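Side-chain contacts in Lv-ranaspumin (Lv-RSN-1) (Leptodactylus vastus, PDB 4K82), which is a surfactant protein of the frog's foam nest, where it probably lowers surface tension at the air-water interface and helps the foam form and persist: residues Asp115-Lys118 against Lys119-Asn123; Leu126-Leu130 against Gln131-Val135. All blocks are in the same frame, centred on the assembly; numbering follows the deposited sequence.

Contact 1: residues Asp115-Lys118 against Lys119-Asn123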
# COMPACT_ATOMS: atom_id res chain seq x y z
N ASP A 115 5.24 -0.98 -6.87
CA ASP A 115 4.64 -1.59 -8.05
C ASP A 115 3.19 -2.03 -7.81
O ASP A 115 2.32 -1.80 -8.65
CB ASP A 115 5.50 -2.76 -8.56
CG ASP A 115 6.83 -2.29 -9.16
OD1 ASP A 115 6.99 -1.07 -9.39
OD2 ASP A 115 7.71 -3.15 -9.40
N VAL A 116 2.93 -2.63 -6.65
CA VAL A 116 1.57 -2.99 -6.28
C VAL A 116 0.67 -1.78 -6.17
O VAL A 116 -0.47 -1.79 -6.66
CB VAL A 116 1.55 -3.78 -4.95
CG1 VAL A 116 0.15 -3.77 -4.35
CG2 VAL A 116 2.04 -5.20 -5.19
N THR A 117 1.18 -0.72 -5.56
CA THR A 117 0.40 0.50 -5.40
C THR A 117 0.01 1.07 -6.75
O THR A 117 -1.12 1.53 -6.93
CB THR A 117 1.17 1.55 -4.54
OG1 THR A 117 1.43 1.01 -3.24
CG2 THR A 117 0.38 2.84 -4.39
N LYS A 118 0.94 1.02 -7.71
CA LYS A 118 0.66 1.49 -9.06
C LYS A 118 -0.50 0.72 -9.68
O LYS A 118 -1.41 1.31 -10.25
CB LYS A 118 1.91 1.41 -9.94
CG LYS A 118 2.99 2.39 -9.54
CD LYS A 118 4.31 2.05 -10.20
CE LYS A 118 4.21 2.23 -11.70
NZ LYS A 118 5.43 1.76 -12.41
N LYS A 119 -0.46 -0.60 -9.54
CA LYS A 119 -1.51 -1.45 -10.07
C LYS A 119 -2.87 -1.19 -9.41
O LYS A 119 -3.90 -1.19 -10.08
CB LYS A 119 -1.10 -2.92 -9.97
CG LYS A 119 -0.04 -3.28 -11.01
CD LYS A 119 0.61 -4.61 -10.69
CE LYS A 119 1.87 -4.82 -11.51
NZ LYS A 119 1.55 -4.99 -12.95
N MET A 120 -2.86 -0.93 -8.10
CA MET A 120 -4.10 -0.61 -7.41
C MET A 120 -4.69 0.74 -7.82
O MET A 120 -5.90 0.90 -7.85
CB MET A 120 -3.90 -0.67 -5.89
CG MET A 120 -3.33 -1.99 -5.43
SD MET A 120 -4.53 -3.35 -5.58
CE MET A 120 -5.50 -3.08 -4.10
N LEU A 121 -3.83 1.71 -8.15
CA LEU A 121 -4.31 2.98 -8.66
C LEU A 121 -5.00 2.78 -10.01
O LEU A 121 -6.02 3.41 -10.29
CB LEU A 121 -3.14 3.97 -8.82
CG LEU A 121 -2.48 4.43 -7.52
CD1 LEU A 121 -1.22 5.23 -7.81
CD2 LEU A 121 -3.46 5.25 -6.68
N ASP A 122 -4.45 1.90 -10.83
CA ASP A 122 -5.01 1.65 -12.16
C ASP A 122 -6.39 0.97 -12.07
O ASP A 122 -7.13 0.92 -13.06
CB ASP A 122 -4.03 0.86 -13.02
CG ASP A 122 -2.89 1.72 -13.57
OD1 ASP A 122 -3.09 2.94 -13.71
OD2 ASP A 122 -1.81 1.17 -13.86
N ASN A 123 -6.73 0.47 -10.89
CA ASN A 123 -8.05 -0.10 -10.62
C ASN A 123 -8.98 0.85 -9.87
O ASN A 123 -10.03 0.44 -9.35
CB ASN A 123 -7.92 -1.40 -9.84
CG ASN A 123 -7.18 -2.47 -10.61
OD1 ASN A 123 -7.16 -2.46 -11.84
ND2 ASN A 123 -6.58 -3.42 -9.90
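Met120 N donates to Val116 O at 2.9 Å, one of four successive i to i+4 backbone bonds in the final turns of the alpha-helix 107-121, the others linking Lys119 to Asp115, Leu121 to Thr117 and Asp122 to Lys118. The same four-residue step brings side chains together. Val116 and Met120 lie alongside each other, pointing the same way, with Val116 CG1 4.1 Å from Met120 CG. The valine presents that methyl because CG1 stands opposite its own backbone N (chi1 162°); the methionine then folds at chi2 and chi3, sending its thioether away from the preceding turn. This pair belongs to the buried side of an amphipathic helix: Val116 packs on helix 196-212, while Met120 reaches Leu166, Val169 and Phe137. Thr117 is buried too, and its hydroxyl OG1 is satisfied one turn back by a hydrogen bond with Val113 O. The exposed side carries Asp115, Lys118, Lys119 and Asp122. There, the aliphatic part of Lys119 runs past the carbonyl of the previous turn, its CG 3.7 Å from Asp115 O, before the chain bends at chi4 and carries the ammonium group away. At Leu121 a branched carbon takes a similar place, CG resting 3.3 Å from Thr117 O.

Contact 2: residues Leu126-Leu130 against Gln131-Val135; sequences LPKIL and QGDLV
Lys128 O accepts Asp133 N at 3.0 Å, the bond that spans the Schellman motif closing the short helix 126-129. A weak bond from Gln131 N, 3.1 Å long and bent to 131° at the hydrogen, reaches the same oxygen. Inside this span Gly132 N donates to Ile129 O at 3.0 Å, closing a type I turn from Ile129 to Gly132. Gly132 has positive phi (76°), which by itself favours glycine, and the chain then turns into helix 133-144.

Side-chain contacts on the polar side centre on the methylenes of Lys128. Bent at chi2 (-81°), its chain crosses those of Gln131 and Asp133 obliquely, and Lys128 CD comes within 3.4 Å of Asp133 OD2. The ammonium goes further, to Arg165 O; Lys128 NZ lies 5.1 Å from Asp133 OD2, and the opposite charges do not touch. With an alanine here, Arg165 O would probably lose this donor and a gap would open beside Asp133.

Apolar packing spans the turn as well: Ile129 CG1 meets Leu134 CD2 at 4.2 Å, the two side chains lying side by side on the buried face.

Chemically, backbone bonds close the helix end, while the lysine's ammonium is spent on the backbone carbonyl of Arg165, at the end of helix 152-165, and may still attract the Asp133 carboxylate weakly from a distance.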
# COMPACT_ATOMS: atom_id res chain seq x y z
N LEU A 126 -7.67 4.44 -5.31
CA LEU A 126 -7.21 5.57 -4.51
C LEU A 126 -8.05 5.90 -3.26
O LEU A 126 -7.49 6.02 -2.17
CB LEU A 126 -7.01 6.82 -5.38
CG LEU A 126 -6.57 8.04 -4.57
CD1 LEU A 126 -5.15 7.86 -4.08
CD2 LEU A 126 -6.70 9.30 -5.41
N PRO A 127 -9.38 6.04 -3.39
CA PRO A 127 -10.18 6.35 -2.19
C PRO A 127 -9.96 5.40 -1.02
O PRO A 127 -10.08 5.83 0.14
CB PRO A 127 -11.62 6.24 -2.70
CG PRO A 127 -11.53 6.57 -4.13
CD PRO A 127 -10.23 5.99 -4.60
N LYS A 128 -9.63 4.14 -1.30
CA LYS A 128 -9.36 3.16 -0.25
C LYS A 128 -7.91 3.19 0.24
O LYS A 128 -7.64 2.92 1.42
CB LYS A 128 -9.76 1.76 -0.72
CG LYS A 128 -11.27 1.51 -0.77
CD LYS A 128 -11.84 1.18 0.60
CE LYS A 128 -13.36 1.13 0.60
NZ LYS A 128 -13.92 0.03 -0.22
N ILE A 129 -6.98 3.49 -0.66
CA ILE A 129 -5.58 3.72 -0.31
C ILE A 129 -5.53 4.90 0.68
O ILE A 129 -4.78 4.88 1.67
CB ILE A 129 -4.74 4.05 -1.57
CG1 ILE A 129 -4.45 2.78 -2.36
CG2 ILE A 129 -3.44 4.74 -1.19
CD1 ILE A 129 -3.80 3.04 -3.71
N LEU A 130 -6.34 5.92 0.40
CA LEU A 130 -6.45 7.08 1.27
C LEU A 130 -6.96 6.75 2.67
O LEU A 130 -6.64 7.43 3.64
CB LEU A 130 -7.34 8.17 0.65
CG LEU A 130 -6.91 8.72 -0.71
CD1 LEU A 130 -7.91 9.76 -1.22
CD2 LEU A 130 -5.50 9.31 -0.68
N GLN A 131 -7.77 5.70 2.77
CA GLN A 131 -8.32 5.30 4.06
C GLN A 131 -7.35 4.42 4.83
O GLN A 131 -7.66 3.96 5.93
CB GLN A 131 -9.64 4.56 3.86
CG GLN A 131 -10.75 5.42 3.28
CD GLN A 131 -11.88 4.58 2.72
OE1 GLN A 131 -11.88 3.36 2.84
NE2 GLN A 131 -12.86 5.24 2.10
N GLY A 132 -6.18 4.19 4.25
CA GLY A 132 -5.17 3.35 4.85
C GLY A 132 -5.50 1.87 4.73
O GLY A 132 -4.91 1.03 5.41
N ASP A 133 -6.44 1.54 3.86
CA ASP A 133 -6.94 0.17 3.74
C ASP A 133 -6.01 -0.80 3.00
O ASP A 133 -6.22 -2.01 3.06
CB ASP A 133 -8.33 0.16 3.08
CG ASP A 133 -9.43 0.58 4.03
OD1 ASP A 133 -9.12 1.01 5.16
OD2 ASP A 133 -10.62 0.48 3.65
N LEU A 134 -5.01 -0.29 2.29
CA LEU A 134 -4.18 -1.18 1.46
C LEU A 134 -3.35 -2.17 2.29
O LEU A 134 -3.32 -3.37 1.99
CB LEU A 134 -3.29 -0.39 0.49
CG LEU A 134 -2.51 -1.25 -0.52
CD1 LEU A 134 -3.42 -2.25 -1.21
CD2 LEU A 134 -1.82 -0.37 -1.56
N VAL A 135 -2.69 -1.67 3.33
CA VAL A 135 -1.90 -2.54 4.20
C VAL A 135 -2.79 -3.60 4.85
O VAL A 135 -2.37 -4.76 4.98
CB VAL A 135 -1.12 -1.73 5.25
CG1 VAL A 135 -0.32 -2.67 6.15
CG2 VAL A 135 -0.20 -0.73 4.57

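How the contacts relate
Contact 1 comes first along the chain, at the end of helix 107-121; contact 2 follows, running from helix 126-129 into helix 133-144. Their centres are about 11 Å apart, and the chain folds back so that their buried faces meet. Met120 CE packs against Leu134 CD1 and Leu121 CD2 against Ile129 CD1, each at 3.7 Å, while Leu126 CD1 also reaches Leu121 CD2. Helix 29-42 joins them through Val35, which touches Thr117, Ile129 and Leu134. Cys125, in the connecting loop, is disulfide-bonded to Cys168. Together the contacts illustrate how a helical protein ends one helix, turns, and starts another around a shared apolar interior.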